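Local coordinates for protein probable TonB-dependent siderophore receptor PiuA (Acinetobacter baumannii, PDB 5FP1) that probably takes up iron across the bacterial outer membrane by binding ferric siderophores, possibly including ferric enterobactin, in a TonB-dependent manner, at residues D167-F172 against A177-V182; S381-S384 against W390-S393; G599-C602 against C607-Q610; M669-Y672 against V678-Q681; Y692-Y697 against T703-R708. All coordinates share one frame; numbering follows the deposited sequence.

Contact 1. Residues D167-F172 against A177-V182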
loop_
_atom_site.group_PDB
_atom_site.type_symbol
_atom_site.label_atom_id
_atom_site.label_comp_id
_atom_site.label_asym_id
_atom_site.label_seq_id
_atom_site.Cartn_x
_atom_site.Cartn_y
_atom_site.Cartn_z
ATOM N N ASP A 167 -16.320 -13.138 -13.310
ATOM C CA ASP A 167 -15.117 -13.974 -13.143
ATOM C C ASP A 167 -15.470 -15.399 -13.642
ATOM O O ASP A 167 -16.240 -16.102 -13.003
ATOM C CB ASP A 167 -14.734 -14.006 -11.672
ATOM C CG ASP A 167 -13.440 -14.782 -11.391
ATOM O OD1 ASP A 167 -12.789 -15.243 -12.349
ATOM O OD2 ASP A 167 -13.076 -14.942 -10.191
ATOM N N GLY A 168 -14.929 -15.794 -14.778
ATOM C CA GLY A 168 -15.222 -17.120 -15.352
ATOM C C GLY A 168 -13.959 -17.933 -15.531
ATOM O O GLY A 168 -12.934 -17.416 -15.976
ATOM N N ASN A 169 -14.033 -19.216 -15.181
ATOM C CA ASN A 169 -12.905 -20.132 -15.294
ATOM C C ASN A 169 -13.365 -21.438 -15.984
ATOM O O ASN A 169 -14.310 -22.068 -15.542
ATOM C CB ASN A 169 -12.387 -20.440 -13.896
ATOM C CG ASN A 169 -11.116 -21.262 -13.903
ATOM O OD1 ASN A 169 -10.032 -20.722 -13.794
ATOM N ND2 ASN A 169 -11.250 -22.581 -14.012
ATOM N N LYS A 170 -12.696 -21.808 -17.061
ATOM C CA LYS A 170 -13.048 -22.994 -17.838
ATOM C C LYS A 170 -11.884 -23.983 -17.806
ATOM O O LYS A 170 -10.787 -23.674 -18.256
ATOM C CB LYS A 170 -13.364 -22.596 -19.274
ATOM C CG LYS A 170 -14.157 -23.622 -20.060
ATOM C CD LYS A 170 -14.372 -23.151 -21.498
ATOM C CE LYS A 170 -15.730 -22.484 -21.708
ATOM N NZ LYS A 170 -16.837 -23.482 -21.766
ATOM N N ASP A 171 -12.147 -25.165 -17.250
ATOM C CA ASP A 171 -11.195 -26.283 -17.201
ATOM C C ASP A 171 -11.440 -27.175 -18.419
ATOM O O ASP A 171 -12.498 -27.785 -18.531
ATOM C CB ASP A 171 -11.461 -27.061 -15.909
ATOM C CG ASP A 171 -10.415 -28.143 -15.623
ATOM O OD1 ASP A 171 -9.844 -28.706 -16.572
ATOM O OD2 ASP A 171 -10.170 -28.416 -14.432
ATOM N N PHE A 172 -10.501 -27.227 -19.355
ATOM C CA PHE A 172 -10.716 -27.989 -20.589
ATOM C C PHE A 172 -10.556 -29.497 -20.361
ATOM O O PHE A 172 -10.610 -30.269 -21.310
ATOM C CB PHE A 172 -9.752 -27.548 -21.694
ATOM C CG PHE A 172 -10.058 -26.187 -22.283
ATOM C CD1 PHE A 172 -9.732 -25.024 -21.593
ATOM C CD2 PHE A 172 -10.646 -26.073 -23.552
ATOM C CE1 PHE A 172 -9.999 -23.775 -22.140
ATOM C CE2 PHE A 172 -10.919 -24.826 -24.104
ATOM C CZ PHE A 172 -10.592 -23.676 -23.395
ATOM N N ALA A 177 -6.537 -24.830 -18.270
ATOM C CA ALA A 177 -7.670 -24.041 -17.828
ATOM C C ALA A 177 -7.425 -22.556 -18.129
ATOM O O ALA A 177 -6.282 -22.137 -18.213
ATOM C CB ALA A 177 -7.933 -24.251 -16.372
ATOM N N ALA A 178 -8.498 -21.805 -18.350
ATOM C CA ALA A 178 -8.395 -20.385 -18.678
ATOM C C ALA A 178 -9.385 -19.635 -17.833
ATOM O O ALA A 178 -10.426 -20.171 -17.472
ATOM C CB ALA A 178 -8.658 -20.141 -20.160
ATOM N N ARG A 179 -9.036 -18.400 -17.464
ATOM C CA ARG A 179 -9.857 -17.621 -16.550
ATOM C C ARG A 179 -9.842 -16.169 -17.018
ATOM O O ARG A 179 -8.869 -15.713 -17.596
ATOM C CB ARG A 179 -9.300 -17.724 -15.142
ATOM C CG ARG A 179 -10.143 -17.045 -14.095
ATOM C CD ARG A 179 -9.524 -17.217 -12.727
ATOM N NE ARG A 179 -10.394 -16.714 -11.674
ATOM C CZ ARG A 179 -10.238 -16.999 -10.388
ATOM N NH1 ARG A 179 -9.229 -17.759 -9.986
ATOM N NH2 ARG A 179 -11.090 -16.517 -9.501
ATOM N N VAL A 180 -10.941 -15.462 -16.821
ATOM C CA VAL A 180 -10.947 -14.025 -17.067
ATOM C C VAL A 180 -11.829 -13.340 -16.042
ATOM O O VAL A 180 -12.928 -13.808 -15.748
ATOM C CB VAL A 180 -11.399 -13.679 -18.488
ATOM C CG1 VAL A 180 -12.832 -14.099 -18.721
ATOM C CG2 VAL A 180 -11.248 -12.180 -18.736
ATOM N N ALA A 181 -11.320 -12.256 -15.449
ATOM C CA ALA A 181 -12.135 -11.378 -14.605
ATOM C C ALA A 181 -12.270 -10.031 -15.309
ATOM O O ALA A 181 -11.347 -9.582 -15.982
ATOM C CB ALA A 181 -11.511 -11.217 -13.229
ATOM N N VAL A 182 -13.439 -9.425 -15.209
ATOM C CA VAL A 182 -13.695 -8.156 -15.874
ATOM C C VAL A 182 -14.360 -7.243 -14.858
ATOM O O VAL A 182 -15.068 -7.710 -13.968
ATOM C CB VAL A 182 -14.603 -8.306 -17.112
ATOM C CG1 VAL A 182 -14.600 -7.032 -17.921
ATOM C CG2 VAL A 182 -14.127 -9.437 -18.009
#
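Arg179 lies along the face that also carries Asp167 and Asn169, and its side chain can be followed atom by atom. Arg179 CB sits 3.4 Å from Asn169 OD1, and CG comes equally near Gly168 O. CD passes between Asn169 OD1 and Asp167 OD1. With the chain extended from CG to NE (chi3 -173°), the guanidinium meets the Asp167 carboxylate edge to edge, the two groups nearly coplanar (10°). Arg179 NE donates to Asp167 OD1 at 2.9 Å and Arg179 NH2 to Asp167 OD2 at 2.6 Å, both nearly straight and each on a syn lone pair. Arg179 NH1 turns instead to the carbonyl of Val143, and Asn169 ND2 to that of Lys145; these two bonds tie the hairpin to the preceding segment. In the backbone, antiparallel strands 161-171 and 177-188 pair Gly168 with Val180 and Lys170 with Ala178, each by two hydrogen bonds. The side-on, two-nitrogen grip fixes the guanidinium's rotation and probably favours the charged forms of both buried groups.

Contact 2. Residues S381-S384 against W390-S393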
loop_
_atom_site.group_PDB
_atom_site.type_symbol
_atom_site.label_atom_id
_atom_site.label_comp_id
_atom_site.label_asym_id
_atom_site.label_seq_id
_atom_site.Cartn_x
_atom_site.Cartn_y
_atom_site.Cartn_z
ATOM N N SER A 381 -2.085 33.347 -5.329
ATOM C CA SER A 381 -2.024 32.594 -4.090
ATOM C C SER A 381 -2.400 33.443 -2.872
ATOM O O SER A 381 -2.608 32.911 -1.784
ATOM C CB SER A 381 -0.650 32.008 -3.910
ATOM O OG SER A 381 0.298 33.007 -3.703
ATOM N N ASP A 382 -2.479 34.756 -3.061
ATOM C CA ASP A 382 -2.993 35.655 -2.031
ATOM C C ASP A 382 -4.486 35.998 -2.194
ATOM O O ASP A 382 -5.030 36.828 -1.444
ATOM C CB ASP A 382 -2.166 36.947 -1.986
ATOM C CG ASP A 382 -2.301 37.777 -3.262
ATOM O OD1 ASP A 382 -3.008 37.381 -4.213
ATOM O OD2 ASP A 382 -1.673 38.842 -3.326
ATOM N N CYS A 383 -5.154 35.337 -3.132
ATOM C CA CYS A 383 -6.595 35.498 -3.353
ATOM C C CYS A 383 -7.011 36.968 -3.589
ATOM O O CYS A 383 -8.120 37.378 -3.251
ATOM C CB CYS A 383 -7.400 34.854 -2.218
ATOM S SG CYS A 383 -7.076 33.075 -2.039
ATOM N N SER A 384 -6.127 37.735 -4.212
ATOM C CA SER A 384 -6.373 39.169 -4.443
ATOM C C SER A 384 -7.290 39.404 -5.638
ATOM O O SER A 384 -7.868 40.463 -5.788
ATOM C CB SER A 384 -5.035 39.889 -4.686
ATOM O OG SER A 384 -4.334 39.309 -5.770
ATOM N N TRP A 390 -9.178 31.209 -9.034
ATOM C CA TRP A 390 -8.046 30.566 -8.387
ATOM C C TRP A 390 -8.222 30.299 -6.904
ATOM O O TRP A 390 -7.457 29.513 -6.351
ATOM C CB TRP A 390 -6.707 31.311 -8.667
ATOM C CG TRP A 390 -6.119 30.821 -9.922
ATOM C CD1 TRP A 390 -6.358 31.305 -11.192
ATOM C CD2 TRP A 390 -5.327 29.649 -10.084
ATOM N NE1 TRP A 390 -5.716 30.530 -12.115
ATOM C CE2 TRP A 390 -5.089 29.497 -11.465
ATOM C CE3 TRP A 390 -4.773 28.721 -9.192
ATOM C CZ2 TRP A 390 -4.332 28.463 -11.971
ATOM C CZ3 TRP A 390 -3.997 27.695 -9.701
ATOM C CH2 TRP A 390 -3.795 27.563 -11.072
ATOM N N CYS A 391 -9.159 30.993 -6.252
ATOM C CA CYS A 391 -9.519 30.719 -4.883
ATOM C C CYS A 391 -11.005 30.475 -4.785
ATOM O O CYS A 391 -11.786 30.997 -5.584
ATOM C CB CYS A 391 -9.165 31.880 -3.955
ATOM S SG CYS A 391 -7.427 32.328 -3.987
ATOM N N THR A 392 -11.395 29.702 -3.789
ATOM C CA THR A 392 -12.805 29.429 -3.543
ATOM C C THR A 392 -13.144 29.736 -2.082
ATOM O O THR A 392 -12.255 30.090 -1.278
ATOM C CB THR A 392 -13.156 27.978 -3.939
ATOM O OG1 THR A 392 -14.571 27.825 -4.001
ATOM C CG2 THR A 392 -12.596 26.975 -2.950
ATOM N N SER A 393 -14.411 29.602 -1.721
ATOM C CA SER A 393 -14.834 29.884 -0.361
ATOM C C SER A 393 -14.436 28.741 0.581
ATOM O O SER A 393 -14.583 27.573 0.243
ATOM C CB SER A 393 -16.360 30.116 -0.303
ATOM O OG SER A 393 -16.713 30.609 0.974
#
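A disulfide-closed loop between barrel strands 346-368 and 405-428 is the setting in which Cys383 and Cys391 meet. Their sulfurs are joined covalently, Cys383 SG to Cys391 SG at 2.1 Å, and this bond carries the whole contact between 381-384 and 390-393. Matching first torsions (chi1 -59° at Cys383 and -57° at Cys391) leave each SG beside its own backbone N, and it is there that the two sulfurs meet. The bridge turns through a torsion of -91° about the S-S bond, close to the perpendicular such a bond prefers, and holds Cys383 CA and Cys391 CA 5.8 Å apart. Each CB lies 3.1 Å from the sulfur of its partner, Cys383 CB from Cys391 SG and Cys391 CB from Cys383 SG.

The two ends of the bridge are held differently. Around Cys383 the chain forms an Asx turn: Asp382 OD1 accepts from Ser384 N at 3.1 Å and also from Ser384 OG at 2.8 Å, both donors coming from the same face of the carboxylate. Cys391 begins the short strand 391-393, which pairs through Trp390 and Thr392 with strand 315-341; its side chain packs on Trp317, and that of Cys383 on Leu315. Trp390 sets its ring edge-to-face with Trp259 and donates from NE1 to Asp404. The arrangement is a short-range disulfide that ties an irregular turn to the short strand 391-393, within one of the long loops characteristic of TonB-dependent receptor barrels.

Contact 3. Residues G599-C602 against C607-Q610; sequences GKSC and CTDQ
Ser601 and Thr608 form the hydrogen-bonded pair of this small hairpin. Thr608 N donates to Ser601 O at 2.7 Å, and Ser601 N donates to Thr608 O at 2.9 Å. Ser601 O takes a second, longer bond from Thr608 OG1, 3.3 Å away; chi1 of 63° sets this hydroxyl between its own backbone N and carbonyl carbon, from where it reaches back across the strands. Beyond the pair, Gln610 N donates to Gly599 O at 3.0 Å. A water joins the same two residues again, accepting from Gly599 N and donating to Gln610 OE1.

At the other end the disulfide links Cys602 SG to Cys607 SG at 2.1 Å, with a torsion of 105° about the S-S bond. It spans a non-hydrogen-bonded pair, Cys602 CA lying 4.0 Å from Cys607 CA. On the face that carries the disulfide the aliphatic part of Lys600 lies across the second strand, its CD 3.8 Å from Cys607 CB and its CG close to Asp609 CA. Lys600 NZ bonds to the carbonyl of Ile554, and Asp609 OD2 to Ser611 OG. On the other face Gln610 NE2 lies beside Ser601 CB. Strands 600-603 and 606-609 are thus fastened covalently at one end and by direct and water-mediated hydrogen bonds at the other, which should limit the opening of this surface hairpin.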
loop_
_atom_site.group_PDB
_atom_site.type_symbol
_atom_site.label_atom_id
_atom_site.label_comp_id
_atom_site.label_asym_id
_atom_site.label_seq_id
_atom_site.Cartn_x
_atom_site.Cartn_y
_atom_site.Cartn_z
ATOM N N GLY A 599 17.643 15.351 11.504
ATOM C CA GLY A 599 18.532 16.292 10.822
ATOM C C GLY A 599 17.922 17.681 10.722
ATOM O O GLY A 599 17.423 18.219 11.715
ATOM N N LYS A 600 17.983 18.277 9.539
ATOM C CA LYS A 600 17.395 19.596 9.313
ATOM C C LYS A 600 16.344 19.525 8.239
ATOM O O LYS A 600 16.372 18.633 7.414
ATOM C CB LYS A 600 18.476 20.595 8.913
ATOM C CG LYS A 600 19.533 20.797 9.978
ATOM C CD LYS A 600 20.151 22.180 9.852
ATOM C CE LYS A 600 21.276 22.381 10.856
ATOM N NZ LYS A 600 22.226 21.246 10.762
ATOM N N SER A 601 15.418 20.474 8.279
ATOM C CA SER A 601 14.420 20.659 7.270
ATOM C C SER A 601 14.844 21.871 6.442
ATOM O O SER A 601 15.036 22.943 6.996
ATOM C CB SER A 601 13.087 20.972 7.964
ATOM O OG SER A 601 12.116 21.370 7.026
ATOM N N CYS A 602 14.988 21.717 5.132
ATOM C CA CYS A 602 15.474 22.830 4.304
ATOM C C CYS A 602 14.477 23.196 3.218
ATOM O O CYS A 602 13.884 22.328 2.609
ATOM C CB CYS A 602 16.827 22.487 3.668
ATOM S SG CYS A 602 18.091 21.952 4.857
ATOM N N CYS A 607 17.611 26.272 6.163
ATOM C CA CYS A 607 17.412 25.052 6.938
ATOM C C CYS A 607 16.994 25.345 8.371
ATOM O O CYS A 607 17.554 26.226 9.021
ATOM C CB CYS A 607 18.689 24.206 6.942
ATOM S SG CYS A 607 19.195 23.654 5.289
ATOM N N THR A 608 16.015 24.589 8.860
ATOM C CA THR A 608 15.607 24.671 10.257
ATOM C C THR A 608 16.091 23.415 10.948
ATOM O O THR A 608 15.842 22.302 10.468
ATOM C CB THR A 608 14.082 24.744 10.374
ATOM O OG1 THR A 608 13.525 23.537 9.854
ATOM C CG2 THR A 608 13.528 25.909 9.577
ATOM N N ASP A 609 16.811 23.584 12.044
ATOM C CA ASP A 609 17.328 22.455 12.795
ATOM C C ASP A 609 16.195 21.714 13.517
ATOM O O ASP A 609 15.358 22.325 14.171
ATOM C CB ASP A 609 18.360 22.925 13.804
ATOM C CG ASP A 609 18.981 21.772 14.579
ATOM O OD1 ASP A 609 18.800 20.600 14.190
ATOM O OD2 ASP A 609 19.651 22.040 15.578
ATOM N N GLN A 610 16.149 20.396 13.366
ATOM C CA GLN A 610 15.074 19.607 13.959
ATOM C C GLN A 610 15.546 18.812 15.168
ATOM O O GLN A 610 14.798 17.980 15.690
ATOM C CB GLN A 610 14.455 18.667 12.909
ATOM C CG GLN A 610 13.751 19.406 11.793
ATOM C CD GLN A 610 13.071 18.494 10.780
ATOM O OE1 GLN A 610 13.664 17.541 10.261
ATOM N NE2 GLN A 610 11.824 18.796 10.491
HETATM O O HOH W 1 15.539 15.272 9.846
#

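Contact 4. Residues M669-Y672 against V678-Q681; sequences MARY and VDLQ
The guanidinium of Arg671 meets the Gln681 amide at its edge, with Gln681 OE1 lying almost in the guanidinium plane. Arg671 NH1 donates to Gln681 OE1 at 2.8 Å. Relative to the amide the approach is different: the donor stands 52° out of the carbonyl plane, so no lone pair is addressed directly, and the two flat groups are turned 59° against each other. Arg671 and Gln681 run side by side in the same direction. Gln681 is extended, whereas Arg671 turns about its CG-CD bond (chi3 50°), bringing its guanidinium edge to the amide oxygen.

Farther back along the Arg671 chain, Asp679 OD2 comes within 3.6 Å of Arg671 CD, but its distance of 4.5 Å from Arg671 NE is too long for a salt bridge. The other oxygen, Asp679 OD1, accepts from Asn673 ND2. Met669 crosses the amide end of Gln681, its CG 3.9 Å from Gln681 NE2. The backbones of strands 659-673 and 678-685 are joined by Tyr672 N to Leu680 O at 2.8 Å and by Leu680 N to Tyr672 O at 2.9 Å.

Arg671 NH2 makes a salt bridge with Asp54, and Gln681 NE2 donates to Asn683 OD1 and to the carbonyl of Glu53. The amide therefore uses both its oxygen and its nitrogen, and the arginine divides its nitrogens between barrel wall and plug, so this polar pair couples the hairpin to helix 49-55.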
loop_
_atom_site.group_PDB
_atom_site.type_symbol
_atom_site.label_atom_id
_atom_site.label_comp_id
_atom_site.label_asym_id
_atom_site.label_seq_id
_atom_site.Cartn_x
_atom_site.Cartn_y
_atom_site.Cartn_z
ATOM N N MET A 669 -23.006 -5.446 7.645
ATOM C CA MET A 669 -23.307 -6.195 6.469
ATOM C C MET A 669 -24.460 -7.203 6.737
ATOM O O MET A 669 -24.604 -7.709 7.836
ATOM C CB MET A 669 -22.055 -6.961 6.048
ATOM C CG MET A 669 -22.146 -7.744 4.763
ATOM S SD MET A 669 -22.723 -9.454 4.973
ATOM C CE MET A 669 -21.331 -10.198 5.809
ATOM N N ALA A 670 -25.211 -7.507 5.694
ATOM C CA ALA A 670 -26.146 -8.627 5.695
ATOM C C ALA A 670 -26.123 -9.295 4.337
ATOM O O ALA A 670 -26.219 -8.643 3.304
ATOM C CB ALA A 670 -27.554 -8.138 6.013
ATOM N N ARG A 671 -26.028 -10.615 4.364
ATOM C CA ARG A 671 -25.979 -11.436 3.199
ATOM C C ARG A 671 -27.116 -12.465 3.263
ATOM O O ARG A 671 -27.139 -13.286 4.177
ATOM C CB ARG A 671 -24.685 -12.218 3.168
ATOM C CG ARG A 671 -24.594 -13.099 1.940
ATOM C CD ARG A 671 -23.159 -13.442 1.544
ATOM N NE ARG A 671 -22.406 -13.937 2.676
ATOM C CZ ARG A 671 -21.326 -13.352 3.190
ATOM N NH1 ARG A 671 -20.824 -12.232 2.670
ATOM N NH2 ARG A 671 -20.736 -13.915 4.220
ATOM N N TYR A 672 -28.004 -12.434 2.278
ATOM C CA TYR A 672 -29.131 -13.384 2.215
ATOM C C TYR A 672 -28.927 -14.338 1.063
ATOM O O TYR A 672 -28.779 -13.915 -0.090
ATOM C CB TYR A 672 -30.475 -12.656 2.069
ATOM C CG TYR A 672 -31.679 -13.602 2.093
ATOM C CD1 TYR A 672 -32.119 -14.165 3.278
ATOM C CD2 TYR A 672 -32.345 -13.940 0.926
ATOM C CE1 TYR A 672 -33.199 -15.031 3.306
ATOM C CE2 TYR A 672 -33.424 -14.806 0.941
ATOM C CZ TYR A 672 -33.843 -15.348 2.134
ATOM O OH TYR A 672 -34.912 -16.209 2.153
ATOM N N VAL A 678 -27.343 -17.722 -5.838
ATOM C CA VAL A 678 -27.582 -16.282 -5.782
ATOM C C VAL A 678 -27.668 -15.774 -4.353
ATOM O O VAL A 678 -28.415 -16.319 -3.534
ATOM C CB VAL A 678 -28.861 -15.895 -6.548
ATOM C CG1 VAL A 678 -29.113 -14.397 -6.469
ATOM C CG2 VAL A 678 -28.783 -16.335 -7.996
ATOM N N ASP A 679 -26.879 -14.733 -4.065
ATOM C CA ASP A 679 -26.937 -13.996 -2.814
ATOM C C ASP A 679 -27.335 -12.536 -3.066
ATOM O O ASP A 679 -27.090 -11.965 -4.132
ATOM C CB ASP A 679 -25.567 -13.973 -2.136
ATOM C CG ASP A 679 -25.148 -15.309 -1.620
ATOM O OD1 ASP A 679 -26.019 -16.206 -1.495
ATOM O OD2 ASP A 679 -23.941 -15.448 -1.318
ATOM N N LEU A 680 -27.942 -11.945 -2.060
ATOM C CA LEU A 680 -28.155 -10.530 -2.032
ATOM C C LEU A 680 -27.346 -10.052 -0.833
ATOM O O LEU A 680 -27.449 -10.619 0.251
ATOM C CB LEU A 680 -29.628 -10.215 -1.832
ATOM C CG LEU A 680 -30.002 -8.751 -1.934
ATOM C CD1 LEU A 680 -29.813 -8.251 -3.362
ATOM C CD2 LEU A 680 -31.443 -8.555 -1.487
ATOM N N GLN A 681 -26.519 -9.024 -1.035
ATOM C CA GLN A 681 -25.661 -8.542 0.055
ATOM C C GLN A 681 -25.727 -7.027 0.153
ATOM O O GLN A 681 -25.520 -6.300 -0.838
ATOM C CB GLN A 681 -24.193 -9.017 -0.109
ATOM C CG GLN A 681 -23.301 -8.593 1.077
ATOM C CD GLN A 681 -21.895 -9.159 0.982
ATOM O OE1 GLN A 681 -21.701 -10.356 0.755
ATOM N NE2 GLN A 681 -20.892 -8.279 1.125
#

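Contact 5. Residues Y692-Y697 against T703-R708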
loop_
_atom_site.group_PDB
_atom_site.type_symbol
_atom_site.label_atom_id
_atom_site.label_comp_id
_atom_site.label_asym_id
_atom_site.label_seq_id
_atom_site.Cartn_x
_atom_site.Cartn_y
_atom_site.Cartn_z
ATOM N N TYR A 692 -13.787 11.733 9.878
ATOM C CA TYR A 692 -12.431 11.462 10.309
ATOM C C TYR A 692 -11.481 11.532 9.112
ATOM O O TYR A 692 -11.914 11.745 7.960
ATOM C CB TYR A 692 -12.336 10.103 11.048
ATOM C CG TYR A 692 -12.516 8.863 10.201
ATOM C CD1 TYR A 692 -13.773 8.457 9.775
ATOM C CD2 TYR A 692 -11.408 8.091 9.822
ATOM C CE1 TYR A 692 -13.930 7.328 8.998
ATOM C CE2 TYR A 692 -11.548 6.973 9.033
ATOM C CZ TYR A 692 -12.815 6.571 8.651
ATOM O OH TYR A 692 -12.959 5.449 7.869
ATOM N N PHE A 693 -10.188 11.406 9.420
ATOM C CA PHE A 693 -9.117 11.605 8.466
ATOM C C PHE A 693 -8.186 10.393 8.402
ATOM O O PHE A 693 -7.653 9.956 9.424
ATOM C CB PHE A 693 -8.351 12.867 8.855
ATOM C CG PHE A 693 -9.203 14.104 8.804
ATOM C CD1 PHE A 693 -9.959 14.469 9.885
ATOM C CD2 PHE A 693 -9.318 14.840 7.627
ATOM C CE1 PHE A 693 -10.791 15.554 9.815
ATOM C CE2 PHE A 693 -10.140 15.944 7.564
ATOM C CZ PHE A 693 -10.899 16.278 8.637
ATOM N N THR A 694 -7.988 9.895 7.184
ATOM C CA THR A 694 -7.157 8.714 6.917
ATOM C C THR A 694 -5.726 9.036 6.506
ATOM O O THR A 694 -4.885 8.155 6.492
ATOM C CB THR A 694 -7.772 7.886 5.803
ATOM O OG1 THR A 694 -8.086 8.754 4.719
ATOM C CG2 THR A 694 -9.013 7.205 6.304
ATOM N N LYS A 695 -5.437 10.278 6.146
ATOM C CA LYS A 695 -4.052 10.651 5.800
ATOM C C LYS A 695 -3.779 12.004 6.379
ATOM O O LYS A 695 -4.618 12.915 6.285
ATOM C CB LYS A 695 -3.862 10.763 4.270
ATOM C CG LYS A 695 -4.404 9.582 3.475
ATOM C CD LYS A 695 -4.412 9.828 1.976
ATOM C CE LYS A 695 -5.136 8.690 1.257
ATOM N NZ LYS A 695 -5.084 8.893 -0.219
ATOM N N ALA A 696 -2.591 12.155 6.927
ATOM C CA ALA A 696 -2.117 13.420 7.415
ATOM C C ALA A 696 -0.818 13.720 6.678
ATOM O O ALA A 696 0.161 12.990 6.831
ATOM C CB ALA A 696 -1.909 13.349 8.904
ATOM N N TYR A 697 -0.814 14.761 5.831
ATOM C CA TYR A 697 0.425 15.149 5.173
ATOM C C TYR A 697 1.324 15.931 6.125
ATOM O O TYR A 697 0.847 16.530 7.099
ATOM C CB TYR A 697 0.184 15.896 3.843
ATOM C CG TYR A 697 1.458 15.924 3.044
ATOM C CD1 TYR A 697 2.021 14.739 2.577
ATOM C CD2 TYR A 697 2.165 17.113 2.840
ATOM C CE1 TYR A 697 3.231 14.739 1.904
ATOM C CE2 TYR A 697 3.367 17.121 2.158
ATOM C CZ TYR A 697 3.893 15.929 1.700
ATOM O OH TYR A 697 5.084 15.903 1.027
ATOM N N THR A 703 -6.412 14.272 4.624
ATOM C CA THR A 703 -7.407 13.719 3.727
ATOM C C THR A 703 -8.558 13.201 4.558
ATOM O O THR A 703 -8.369 12.373 5.454
ATOM C CB THR A 703 -6.825 12.550 2.899
ATOM O OG1 THR A 703 -5.731 13.032 2.113
ATOM C CG2 THR A 703 -7.853 11.922 1.976
ATOM N N GLU A 704 -9.758 13.677 4.249
ATOM C CA GLU A 704 -10.966 13.196 4.896
ATOM C C GLU A 704 -11.393 11.821 4.398
ATOM O O GLU A 704 -11.375 11.516 3.202
ATOM C CB GLU A 704 -12.098 14.237 4.710
ATOM C CG GLU A 704 -13.324 14.045 5.592
ATOM C CD GLU A 704 -14.359 15.164 5.400
ATOM O OE1 GLU A 704 -14.000 16.246 4.874
ATOM O OE2 GLU A 704 -15.527 14.958 5.769
ATOM N N ALA A 705 -11.794 10.957 5.329
ATOM C CA ALA A 705 -12.365 9.674 4.956
ATOM C C ALA A 705 -13.748 9.878 4.362
ATOM O O ALA A 705 -14.390 10.906 4.568
ATOM C CB ALA A 705 -12.450 8.758 6.173
ATOM N N GLU A 706 -14.176 8.909 3.575
ATOM C CA GLU A 706 -15.497 8.915 2.993
ATOM C C GLU A 706 -16.566 8.891 4.101
ATOM O O GLU A 706 -16.331 8.343 5.188
ATOM C CB GLU A 706 -15.667 7.657 2.145
ATOM C CG GLU A 706 -15.742 6.438 3.030
ATOM C CD GLU A 706 -15.778 5.119 2.290
ATOM O OE1 GLU A 706 -15.771 5.133 1.029
ATOM O OE2 GLU A 706 -15.836 4.070 2.989
ATOM N N GLY A 707 -17.707 9.525 3.818
ATOM C CA GLY A 707 -18.893 9.515 4.690
ATOM C C GLY A 707 -19.663 8.197 4.639
ATOM O O GLY A 707 -19.226 7.227 4.036
ATOM N N ARG A 708 -20.817 8.157 5.298
ATOM C CA ARG A 708 -21.660 6.956 5.274
ATOM C C ARG A 708 -22.097 6.605 3.862
ATOM O O ARG A 708 -22.439 7.475 3.052
ATOM C CB ARG A 708 -22.904 7.166 6.158
ATOM C CG ARG A 708 -23.803 5.933 6.251
ATOM C CD ARG A 708 -24.671 5.997 7.484
ATOM N NE ARG A 708 -25.561 7.142 7.444
ATOM C CZ ARG A 708 -26.041 7.761 8.519
ATOM N NH1 ARG A 708 -25.712 7.368 9.749
ATOM N NH2 ARG A 708 -26.847 8.795 8.356
HETATM O O HOH W 2 -15.138 10.965 7.341
#
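Thr703 opens the pairing against Lys695: its N donates to Lys695 O at 2.8 Å, while its OG1 and CB rest against the aliphatic chain of Lys695, with Thr703 OG1 3.5 Å from Lys695 CD. The carbonyl of Thr703 then accepts from Thr694 N at 3.0 Å, a bond bent to 137° at the hydrogen. Next comes Glu704, paired with Phe693 after a shift of one residue in register, a beta bulge. Glu704 CB lies 3.9 Å from Phe693 CE2, and its carboxylate continues to the backbone N of Gly254.

Ala705 makes the tightest side-chain approach. Ala705 N donates to Tyr692 O at 2.7 Å, and the Ala705 methyl sits over one face of the Tyr692 ring in a CH-pi contact, with CB 3.4 Å from the ring centroid and 16° off the ring normal. Tyr692 CG lies between the backbone N and the carbonyl carbon (chi1 70°), folding the ring back over Ala705, and its hydroxyl bonds to Arg665. A water accepts from Tyr692 N and lies 2.9 Å from Ala705 O, to which it can donate.

Backbone bonds hold the bulged hairpin of strands 693-696 and 701-704, and at its base, beyond the strand ends, the Tyr692-Ala705 bond and ring-to-methyl contact share the work. Lys695 N is buried with no partner in the model, probably a small polar cost at the bulge.

Followed from the N terminus, the five contacts come in series: each closes a short loop of four or five residues before the next begins, and none nests within or crosses another. Contact 1 joins two early barrel strands. Contact 2 closes a loop between strands 346-368 and 405-428, and contact 3 pins a hairpin between strands 582-597 and 624-635; their centres are about 30 Å apart. Contact 4 joins two of the last barrel strands, and its second strand pairs with 709-717, which also pairs with 149-157, the neighbour of contact 1. Contact 5 lies between strands 678-685 and 709-717, and its hairpin adds to strand 234-238 in a separate small sheet.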